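Local structure of 190aa long hypothetical protein (Pyrococcus horikoshii, 2DDZ) at residues L33-V38 with L73-H78; G42-K47 with D66-Y71; L82-L87 with S123-S128; L90-L95 with D111-N116. The protein is of unknown function but forms a hexamer, its DUF366 domain being probably related to the class II aminoacyl-tRNA synthetase fold. One frame throughout, in Å; residues are numbered along the deposited sequence.

Contact 1: L33-V38 with L73-H78; sequences LGDSLV and LELFWH
With CG anti to its own carbonyl carbon (chi1 -68°), Asp35 sends its carboxylate across to the chain leaving the neighbouring strand, where the same kind of first torsion in Trp77 (chi1 -60°) brings the indole N-H to meet it. The setting is the end of an antiparallel pair within a mixed sheet: the axes of 36-38 and 73-75 run at 171°. Ser36 and Glu74 form a hydrogen-bonded pair, with Ser36 N to Glu74 O and Glu74 N to Ser36 O both 3.0 Å and close to straight. Past this pair, where both strands give way to loop, the Asp35 side chain takes over. Asp35 OD1 accepts from Phe76 N at 2.8 Å, and OD2 accepts from Trp77 NE1 at 2.9 Å on a more bent path; both donors arrive on the syn side, somewhat out of the carboxylate plane. The two oxygens thus hold successive residues of the inverse gamma turn centred on Phe76. A long, weak ion pair with Arg180 adds to OD2. Replacing Asp35 by alanine removes both acceptors, and Phe76 N and Trp77 NE1 would probably lose these bonds, with the indole freer to turn. Gly34 O lies at the edge of the phenyl ring, 3.4 Å from Phe76 CE1. Finally, a water donates to Asp35 OD2 at 3.2 Å and to Phe76 O at 3.3 Å, closing the turn to the carboxylate.

Contact 2: G42-K47 with D66-Y71; sequences GKCNVK and DDMVHY
Gly42 O receives the shortest bond of the contact, from Met68 N at 2.8 Å, and the CA-H of Asp67 also approaches it, with CA 3.6 Å away. Together with Gly42 N to Met68 O at 3.0 Å this makes Gly42 and Met68 an antiparallel hydrogen-bonded pair, the one bridge between these segments. The second chain bends at Asp66 and Asp67, so the short axes of 42-45 and 68-71 stand 79° apart although Lys43 stays beside Asp66. Any CB at Gly42 would collide with the preceding carbonyl oxygen, so the absence of a side chain suits this point.

His70 lies inside this bend. Its NE2 gives a weak, bent bond to Lys43 O at 3.3 Å, while ND1 is bonded to His135 NE2, so both ring nitrogens are engaged and the ring's rotation is restrained; Phe40 stacks on it. Cys44 CB comes to the imidazole edge, 3.8 Å from His70 CE1, and the same CB lies 3.8 Å from Met68 SD. Ile122 of strand 118-128 also packs on Cys44 and Met68. On the outer side, the aliphatic part of Lys43 crosses the corner of the other chain, with CG 3.2 Å from Asp66 O.

Contact 3: L82-L87 with S123-S128; sequences LLASSL and SIATVS
Ala84 and Ala125 meet where helix 81-100 lies against the sheet, a helix-on-sheet layer in which the short axes of 82-87 and 123-128 run nearly antiparallel, at 155°, and approach to 6.9 Å. That close approach goes with the small side chains at the interface, and only 133 Å² is buried between the segments.

The apolar contacts come first. Ala84 CB points at the strand and stands 4.2 Å from Ala125 CB, with Val127 CG1 also at 4.2 Å from it. The valine reaches there because CG1 lies anti to its carbonyl carbon, beside the backbone N (chi1 -54°). Ile132 and Ile134 of the adjoining strand 131-139 continue this apolar surface, against Ala84 and Ala125 respectively.

A second kind of contact is methyl against carbonyl. Ala125 CB lies 3.4 Å from Ala84 O, and in return Ala84 CB lies 3.7 Å from Thr126 O, so each alanine methyl rests on a peptide oxygen of the other element.

Polar bonds here serve the helix itself and the hexamer rather than the pairing of the two segments. Ser85 OG is bonded to Val179 O of the third subunit, and Thr126 OG1 to Arg187 O of the same subunit, which places both segments at an interchain surface. On the helix side turned away from the strand, Leu82 O takes two donors from opposite faces of its plane: Ser86 N and, 2.9 Å away, Ser86 OG.

Contact 4: L90-L95 with D111-N116; sequences LLIARL and DDIYVN
Ile92 lies over the start of strand 112-115, packing helix 81-100 on the small antiparallel part of the sheet made by 106-109, 112-115 and 118-128. The short axes of 90-95 and 112-115 run nearly the same way, 21° apart, with 8.8 Å between them at their closest, so bulky side chains fill the layer between.

From CA the Ile92 side chain heads toward the strand, and at CB it divides. CG1, anti to the carbonyl carbon (chi1 -81°), passes over the backbone before the strand, 3.5 Å from Asp111 O. The other branch, CG2, meets Ile113 CG1 at 3.5 Å, the two side chains crossing at a slant, and also lies 3.8 Å from Asp111 O. At the tip, CD1 leaves the strand of Ile113 and comes to Ser123 OG of strand 118-128, 4.0 Å away. With Ile92 cut back to alanine, a gap beside Ile113 CG1 is likely to open and Asp111 O to lose its apolar cover.

Ile113 answers with its own extended chain: CD1 points on toward the helix, and Val96 and Leu99 of that helix continue the cover. Asp111 also packs on Asp182 of the third subunit, so the start of the strand borders the assembly interface. Across the layer, Ile113 CD1 ends between two helix residues three apart, 4.0 Å from Leu95 CB and 4.0 Å from Ile92 CG2.

Following the chain, the loop leading into strand 36-45 and the start of that strand open contact 1, and its far end opens contact 2. After the excursion through helix 54-59, strand 68-75 closes contact 2 first and contact 1 second, so the smaller loop nests in the larger. Helix 81-100 follows and opens contact 3, then contact 4; strand 112-115 closes the latter, and strand 118-128 closes contact 3 around it. The two nested pairs stand in series and none cross. Contacts 1 and 2 join two strands of the sheet, and contacts 3 and 4 lay the helix on it. Leu75 touches Leu87 and Leu73 touches Leu91, linking contact 1 to contacts 3 and 4.

Contact 1: L33-V38 with L73-H78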
# COMPACT_ATOMS: atom_id res chain seq x y z
N LEU E 33 8.43 -6.89 21.66
CA LEU E 33 8.47 -6.89 20.20
C LEU E 33 7.08 -7.00 19.55
O LEU E 33 6.21 -7.70 20.05
CB LEU E 33 9.34 -8.04 19.73
CG LEU E 33 9.68 -8.16 18.25
CD1 LEU E 33 10.66 -7.08 17.86
CD2 LEU E 33 10.27 -9.54 17.99
N GLY E 34 6.89 -6.30 18.44
CA GLY E 34 5.63 -6.37 17.72
C GLY E 34 4.46 -5.58 18.26
O GLY E 34 4.62 -4.65 19.05
N ASP E 35 3.26 -5.94 17.81
CA ASP E 35 2.06 -5.24 18.25
C ASP E 35 2.00 -5.22 19.77
O ASP E 35 2.18 -6.26 20.41
CB ASP E 35 0.81 -5.92 17.68
CG ASP E 35 0.71 -5.76 16.17
OD1 ASP E 35 1.58 -5.06 15.60
OD2 ASP E 35 -0.23 -6.31 15.55
N SER E 36 1.75 -4.04 20.34
CA SER E 36 1.68 -3.94 21.80
C SER E 36 0.88 -2.78 22.38
O SER E 36 0.63 -1.75 21.75
CB SER E 36 3.09 -3.90 22.39
OG SER E 36 3.73 -2.67 22.10
N LEU E 37 0.48 -2.98 23.64
CA LEU E 37 -0.25 -2.00 24.40
C LEU E 37 0.48 -1.92 25.74
O LEU E 37 0.68 -2.94 26.40
CB LEU E 37 -1.70 -2.44 24.59
CG LEU E 37 -2.54 -1.60 25.57
CD1 LEU E 37 -2.63 -0.14 25.12
CD2 LEU E 37 -3.92 -2.21 25.66
N VAL E 38 0.91 -0.72 26.10
CA VAL E 38 1.62 -0.48 27.36
C VAL E 38 0.77 0.50 28.17
O VAL E 38 0.48 1.60 27.71
CB VAL E 38 3.00 0.15 27.12
CG1 VAL E 38 3.70 0.39 28.46
CG2 VAL E 38 3.84 -0.76 26.23
N LEU E 73 -0.34 2.54 22.33
CA LEU E 73 -0.53 1.45 21.42
C LEU E 73 0.32 1.56 20.16
O LEU E 73 0.48 2.64 19.60
CB LEU E 73 -2.01 1.40 21.05
CG LEU E 73 -2.44 0.35 20.03
CD1 LEU E 73 -2.13 -1.03 20.57
CD2 LEU E 73 -3.91 0.52 19.74
N GLU E 74 0.90 0.43 19.75
CA GLU E 74 1.69 0.38 18.52
C GLU E 74 1.32 -0.87 17.73
O GLU E 74 1.34 -1.98 18.24
CB GLU E 74 3.19 0.41 18.79
CG GLU E 74 4.01 0.58 17.50
CD GLU E 74 5.43 1.11 17.75
OE1 GLU E 74 5.98 0.85 18.83
OE2 GLU E 74 6.00 1.77 16.85
N LEU E 75 0.96 -0.65 16.48
CA LEU E 75 0.57 -1.74 15.60
C LEU E 75 1.35 -1.67 14.30
O LEU E 75 1.32 -0.67 13.57
CB LEU E 75 -0.94 -1.66 15.30
CG LEU E 75 -1.86 -1.79 16.52
CD1 LEU E 75 -3.30 -1.74 16.07
CD2 LEU E 75 -1.58 -3.10 17.24
N PHE E 76 2.05 -2.75 14.01
CA PHE E 76 2.84 -2.82 12.81
C PHE E 76 1.99 -3.33 11.66
O PHE E 76 2.15 -4.45 11.17
CB PHE E 76 4.06 -3.71 13.06
CG PHE E 76 4.99 -3.14 14.10
CD1 PHE E 76 4.74 -3.34 15.46
CD2 PHE E 76 6.08 -2.36 13.72
CE1 PHE E 76 5.58 -2.76 16.42
CE2 PHE E 76 6.93 -1.78 14.68
CZ PHE E 76 6.67 -1.98 16.03
N TRP E 77 1.06 -2.48 11.26
CA TRP E 77 0.15 -2.76 10.17
C TRP E 77 0.52 -1.75 9.12
O TRP E 77 1.53 -1.06 9.27
CB TRP E 77 -1.29 -2.54 10.64
CG TRP E 77 -1.68 -3.42 11.79
CD1 TRP E 77 -0.92 -4.39 12.38
CD2 TRP E 77 -2.95 -3.45 12.45
NE1 TRP E 77 -1.63 -5.03 13.36
CE2 TRP E 77 -2.88 -4.47 13.43
CE3 TRP E 77 -4.13 -2.71 12.32
CZ2 TRP E 77 -3.96 -4.77 14.26
CZ3 TRP E 77 -5.20 -3.01 13.15
CH2 TRP E 77 -5.11 -4.04 14.11
N HIS E 78 -0.27 -1.64 8.06
CA HIS E 78 0.03 -0.65 7.04
C HIS E 78 -0.10 0.71 7.73
O HIS E 78 -1.14 1.01 8.31
CB HIS E 78 -0.97 -0.73 5.89
CG HIS E 78 -0.60 0.12 4.71
ND1 HIS E 78 -1.52 0.59 3.80
CD2 HIS E 78 0.61 0.56 4.29
CE1 HIS E 78 -0.89 1.30 2.87
NE2 HIS E 78 0.40 1.29 3.15
O HOH W 1 1.49 -7.09 12.97

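Contact 2: G42-K47 with D66-Y71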
# COMPACT_ATOMS: atom_id res chain seq x y z
N GLY E 42 0.90 8.31 35.56
CA GLY E 42 1.87 9.34 35.84
C GLY E 42 1.37 10.71 35.41
O GLY E 42 0.18 10.88 35.13
N LYS E 43 2.29 11.67 35.38
CA LYS E 43 1.96 13.04 34.99
C LYS E 43 1.87 13.17 33.48
O LYS E 43 2.40 12.33 32.73
CB LYS E 43 3.04 14.00 35.49
CG LYS E 43 3.22 14.04 36.99
CD LYS E 43 4.37 14.96 37.38
CE LYS E 43 4.60 14.93 38.88
NZ LYS E 43 4.91 13.55 39.36
N CYS E 44 1.22 14.23 33.04
CA CYS E 44 1.07 14.50 31.62
C CYS E 44 1.48 15.94 31.32
O CYS E 44 0.79 16.88 31.70
CB CYS E 44 -0.38 14.29 31.18
SG CYS E 44 -0.67 14.69 29.43
N ASN E 45 2.62 16.11 30.67
CA ASN E 45 3.09 17.43 30.30
C ASN E 45 3.76 17.28 28.95
O ASN E 45 4.97 17.01 28.84
CB ASN E 45 4.06 17.98 31.35
CG ASN E 45 4.48 19.41 31.06
OD1 ASN E 45 3.74 20.17 30.43
ND2 ASN E 45 5.66 19.78 31.53
N VAL E 46 2.96 17.45 27.90
CA VAL E 46 3.44 17.28 26.53
C VAL E 46 4.29 18.40 26.00
O VAL E 46 3.84 19.54 25.91
CB VAL E 46 2.26 17.08 25.54
CG1 VAL E 46 2.80 16.76 24.15
CG2 VAL E 46 1.35 15.97 26.03
N LYS E 47 5.52 18.07 25.62
CA LYS E 47 6.44 19.03 25.05
C LYS E 47 5.92 19.42 23.65
O LYS E 47 5.50 18.57 22.87
CB LYS E 47 7.83 18.42 24.92
CG LYS E 47 8.52 18.14 26.24
CD LYS E 47 9.90 17.55 26.00
CE LYS E 47 10.68 17.35 27.29
NZ LYS E 47 9.99 16.45 28.26
N ASP E 66 -1.61 16.24 36.40
CA ASP E 66 -0.64 15.74 37.36
C ASP E 66 -0.77 14.24 37.56
O ASP E 66 0.17 13.58 38.00
CB ASP E 66 -0.77 16.46 38.71
CG ASP E 66 -0.33 17.91 38.65
OD1 ASP E 66 0.78 18.20 38.13
OD2 ASP E 66 -1.09 18.78 39.13
N ASP E 67 -1.94 13.70 37.23
CA ASP E 67 -2.18 12.27 37.41
C ASP E 67 -3.11 11.74 36.32
O ASP E 67 -4.31 12.06 36.30
CB ASP E 67 -2.77 12.05 38.79
CG ASP E 67 -2.70 10.61 39.22
OD1 ASP E 67 -1.66 9.97 38.94
OD2 ASP E 67 -3.67 10.13 39.85
N MET E 68 -2.58 10.89 35.45
CA MET E 68 -3.35 10.35 34.33
C MET E 68 -2.98 8.90 34.04
O MET E 68 -1.84 8.47 34.29
CB MET E 68 -3.06 11.23 33.10
CG MET E 68 -3.92 11.04 31.84
SD MET E 68 -3.41 12.13 30.47
CE MET E 68 -4.31 13.45 30.82
N VAL E 69 -3.94 8.13 33.53
CA VAL E 69 -3.72 6.75 33.12
C VAL E 69 -3.42 6.84 31.61
O VAL E 69 -4.25 7.34 30.84
CB VAL E 69 -4.97 5.85 33.34
CG1 VAL E 69 -4.76 4.50 32.68
CG2 VAL E 69 -5.23 5.66 34.83
N HIS E 70 -2.24 6.38 31.20
CA HIS E 70 -1.84 6.46 29.79
C HIS E 70 -1.89 5.12 29.07
O HIS E 70 -1.55 4.07 29.63
CB HIS E 70 -0.41 7.00 29.69
CG HIS E 70 -0.23 8.36 30.28
ND1 HIS E 70 -0.65 9.52 29.64
CD2 HIS E 70 0.31 8.76 31.46
CE1 HIS E 70 -0.37 10.56 30.40
NE2 HIS E 70 0.22 10.13 31.51
N TYR E 71 -2.30 5.16 27.80
CA TYR E 71 -2.34 3.95 26.99
C TYR E 71 -1.53 4.23 25.74
O TYR E 71 -1.84 5.15 24.99
CB TYR E 71 -3.76 3.57 26.56
CG TYR E 71 -4.72 3.35 27.69
CD1 TYR E 71 -5.23 4.42 28.40
CD2 TYR E 71 -5.15 2.06 28.03
CE1 TYR E 71 -6.15 4.24 29.43
CE2 TYR E 71 -6.07 1.86 29.07
CZ TYR E 71 -6.57 2.96 29.76
OH TYR E 71 -7.48 2.80 30.78

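Contact 3: L82-L87 with S123-S128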
# COMPACT_ATOMS: atom_id res chain seq x y z
N LEU E 82 -5.94 6.74 7.98
CA LEU E 82 -7.36 6.42 8.15
C LEU E 82 -7.54 5.22 9.08
O LEU E 82 -8.46 5.19 9.88
CB LEU E 82 -8.01 6.16 6.79
CG LEU E 82 -8.26 7.48 6.05
CD1 LEU E 82 -8.69 7.25 4.60
CD2 LEU E 82 -9.32 8.25 6.82
N LEU E 83 -6.64 4.24 8.97
CA LEU E 83 -6.69 3.07 9.84
C LEU E 83 -6.41 3.50 11.27
O LEU E 83 -7.08 3.08 12.20
CB LEU E 83 -5.65 2.03 9.40
CG LEU E 83 -5.46 0.79 10.29
CD1 LEU E 83 -6.81 0.13 10.59
CD2 LEU E 83 -4.53 -0.20 9.59
N ALA E 84 -5.41 4.36 11.45
CA ALA E 84 -5.05 4.85 12.77
C ALA E 84 -6.24 5.58 13.41
O ALA E 84 -6.58 5.34 14.57
CB ALA E 84 -3.84 5.78 12.68
N SER E 85 -6.87 6.47 12.65
CA SER E 85 -7.99 7.24 13.14
C SER E 85 -9.21 6.37 13.46
O SER E 85 -9.86 6.55 14.50
CB SER E 85 -8.37 8.30 12.10
OG SER E 85 -9.43 9.10 12.58
N SER E 86 -9.53 5.42 12.58
CA SER E 86 -10.67 4.55 12.81
C SER E 86 -10.45 3.76 14.10
O SER E 86 -11.24 3.83 15.03
CB SER E 86 -10.85 3.57 11.64
OG SER E 86 -11.20 4.26 10.45
N LEU E 87 -9.35 3.01 14.13
CA LEU E 87 -8.99 2.19 15.28
C LEU E 87 -8.99 2.98 16.59
O LEU E 87 -9.46 2.49 17.62
CB LEU E 87 -7.62 1.57 15.02
CG LEU E 87 -7.19 0.40 15.90
CD1 LEU E 87 -8.22 -0.72 15.84
CD2 LEU E 87 -5.85 -0.09 15.40
N SER E 123 -6.58 12.14 23.56
CA SER E 123 -6.15 11.05 22.70
C SER E 123 -5.62 11.57 21.38
O SER E 123 -5.91 12.70 20.99
CB SER E 123 -7.34 10.11 22.44
OG SER E 123 -6.97 8.97 21.68
N ILE E 124 -4.85 10.74 20.71
CA ILE E 124 -4.32 11.10 19.42
C ILE E 124 -3.90 9.83 18.70
O ILE E 124 -3.45 8.87 19.32
CB ILE E 124 -3.13 12.09 19.57
CG1 ILE E 124 -3.09 13.01 18.34
CG2 ILE E 124 -1.80 11.34 19.75
CD1 ILE E 124 -2.75 12.28 17.07
N ALA E 125 -4.11 9.83 17.38
CA ALA E 125 -3.75 8.70 16.54
C ALA E 125 -2.93 9.17 15.36
O ALA E 125 -3.28 10.16 14.73
CB ALA E 125 -5.00 8.00 16.04
N THR E 126 -1.86 8.46 15.05
CA THR E 126 -1.04 8.85 13.92
C THR E 126 -0.19 7.69 13.42
O THR E 126 -0.41 6.54 13.79
CB THR E 126 -0.13 10.07 14.27
OG1 THR E 126 0.56 10.50 13.08
CG2 THR E 126 0.89 9.70 15.33
N VAL E 127 0.76 7.97 12.54
CA VAL E 127 1.60 6.91 12.02
C VAL E 127 3.04 7.35 11.95
O VAL E 127 3.35 8.55 12.05
CB VAL E 127 1.18 6.49 10.57
CG1 VAL E 127 -0.29 6.12 10.52
CG2 VAL E 127 1.51 7.60 9.59
N SER E 128 3.90 6.35 11.79
CA SER E 128 5.34 6.54 11.65
C SER E 128 5.63 5.81 10.33
O SER E 128 4.75 5.13 9.80
CB SER E 128 6.10 5.85 12.79
OG SER E 128 6.04 4.45 12.65

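Contact 4: L90-L95 with D111-N116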
# COMPACT_ATOMS: atom_id res chain seq x y z
N LEU E 90 -12.48 3.48 17.77
CA LEU E 90 -13.13 2.24 18.14
C LEU E 90 -12.74 1.93 19.59
O LEU E 90 -13.57 1.48 20.38
CB LEU E 90 -12.65 1.09 17.26
CG LEU E 90 -13.19 -0.29 17.65
CD1 LEU E 90 -14.73 -0.30 17.68
CD2 LEU E 90 -12.67 -1.31 16.65
N LEU E 91 -11.48 2.18 19.92
CA LEU E 91 -10.99 1.92 21.27
C LEU E 91 -11.60 2.88 22.30
O LEU E 91 -11.95 2.46 23.40
CB LEU E 91 -9.46 2.02 21.30
CG LEU E 91 -8.67 1.06 20.40
CD1 LEU E 91 -7.18 1.32 20.60
CD2 LEU E 91 -9.00 -0.38 20.74
N ILE E 92 -11.73 4.16 21.94
CA ILE E 92 -12.33 5.14 22.86
C ILE E 92 -13.79 4.73 23.06
O ILE E 92 -14.33 4.84 24.16
CB ILE E 92 -12.26 6.60 22.30
CG1 ILE E 92 -10.87 7.18 22.57
CG2 ILE E 92 -13.26 7.50 23.00
CD1 ILE E 92 -9.79 6.23 22.26
N ALA E 93 -14.41 4.24 22.00
CA ALA E 93 -15.79 3.80 22.10
C ALA E 93 -15.88 2.62 23.06
O ALA E 93 -16.80 2.55 23.87
CB ALA E 93 -16.33 3.40 20.73
N ARG E 94 -14.93 1.69 22.99
CA ARG E 94 -14.96 0.54 23.90
C ARG E 94 -14.78 0.99 25.35
O ARG E 94 -15.44 0.47 26.24
CB ARG E 94 -13.88 -0.47 23.55
CG ARG E 94 -13.79 -1.64 24.55
CD ARG E 94 -14.93 -2.65 24.37
NE ARG E 94 -14.88 -3.73 25.37
CZ ARG E 94 -15.39 -3.64 26.60
NH1 ARG E 94 -16.01 -2.54 26.99
NH2 ARG E 94 -15.29 -4.66 27.44
N LEU E 95 -13.90 1.96 25.57
CA LEU E 95 -13.67 2.50 26.91
C LEU E 95 -14.96 3.13 27.43
O LEU E 95 -15.24 3.08 28.63
CB LEU E 95 -12.58 3.58 26.90
CG LEU E 95 -11.14 3.10 26.67
CD1 LEU E 95 -10.21 4.29 26.77
CD2 LEU E 95 -10.76 2.02 27.71
N ASP E 111 -13.22 11.29 19.42
CA ASP E 111 -12.25 10.52 20.16
C ASP E 111 -12.15 11.01 21.61
O ASP E 111 -11.21 10.68 22.32
CB ASP E 111 -10.88 10.62 19.48
CG ASP E 111 -10.30 12.01 19.52
OD1 ASP E 111 -11.07 12.97 19.73
OD2 ASP E 111 -9.07 12.16 19.32
N ASP E 112 -13.12 11.81 22.04
CA ASP E 112 -13.14 12.33 23.40
C ASP E 112 -14.27 11.72 24.23
O ASP E 112 -15.40 11.57 23.75
CB ASP E 112 -13.30 13.85 23.43
CG ASP E 112 -12.09 14.59 22.91
OD1 ASP E 112 -10.95 14.14 23.16
OD2 ASP E 112 -12.28 15.64 22.27
N ILE E 113 -13.94 11.39 25.47
CA ILE E 113 -14.90 10.82 26.40
C ILE E 113 -15.43 11.91 27.33
O ILE E 113 -14.66 12.66 27.94
CB ILE E 113 -14.23 9.72 27.24
CG1 ILE E 113 -13.83 8.57 26.31
CG2 ILE E 113 -15.17 9.26 28.36
CD1 ILE E 113 -12.99 7.53 26.99
N TYR E 114 -16.76 12.00 27.44
CA TYR E 114 -17.40 13.00 28.29
C TYR E 114 -18.35 12.37 29.30
O TYR E 114 -19.01 11.35 29.03
CB TYR E 114 -18.19 14.02 27.47
CG TYR E 114 -17.36 15.09 26.79
CD1 TYR E 114 -16.63 14.81 25.64
CD2 TYR E 114 -17.28 16.38 27.31
CE1 TYR E 114 -15.86 15.79 25.01
CE2 TYR E 114 -16.51 17.37 26.70
CZ TYR E 114 -15.80 17.06 25.55
OH TYR E 114 -15.04 18.02 24.93
N VAL E 115 -18.43 12.99 30.47
CA VAL E 115 -19.32 12.55 31.54
C VAL E 115 -19.92 13.82 32.11
O VAL E 115 -19.21 14.69 32.62
CB VAL E 115 -18.55 11.80 32.65
CG1 VAL E 115 -19.51 11.42 33.77
CG2 VAL E 115 -17.88 10.55 32.08
N ASN E 116 -21.25 13.94 32.01
CA ASN E 116 -21.94 15.12 32.51
C ASN E 116 -21.32 16.38 31.92
O ASN E 116 -20.95 17.30 32.66
CB ASN E 116 -21.89 15.19 34.04
CG ASN E 116 -22.60 14.02 34.70
OD1 ASN E 116 -23.66 13.59 34.24
ND2 ASN E 116 -22.03 13.51 35.78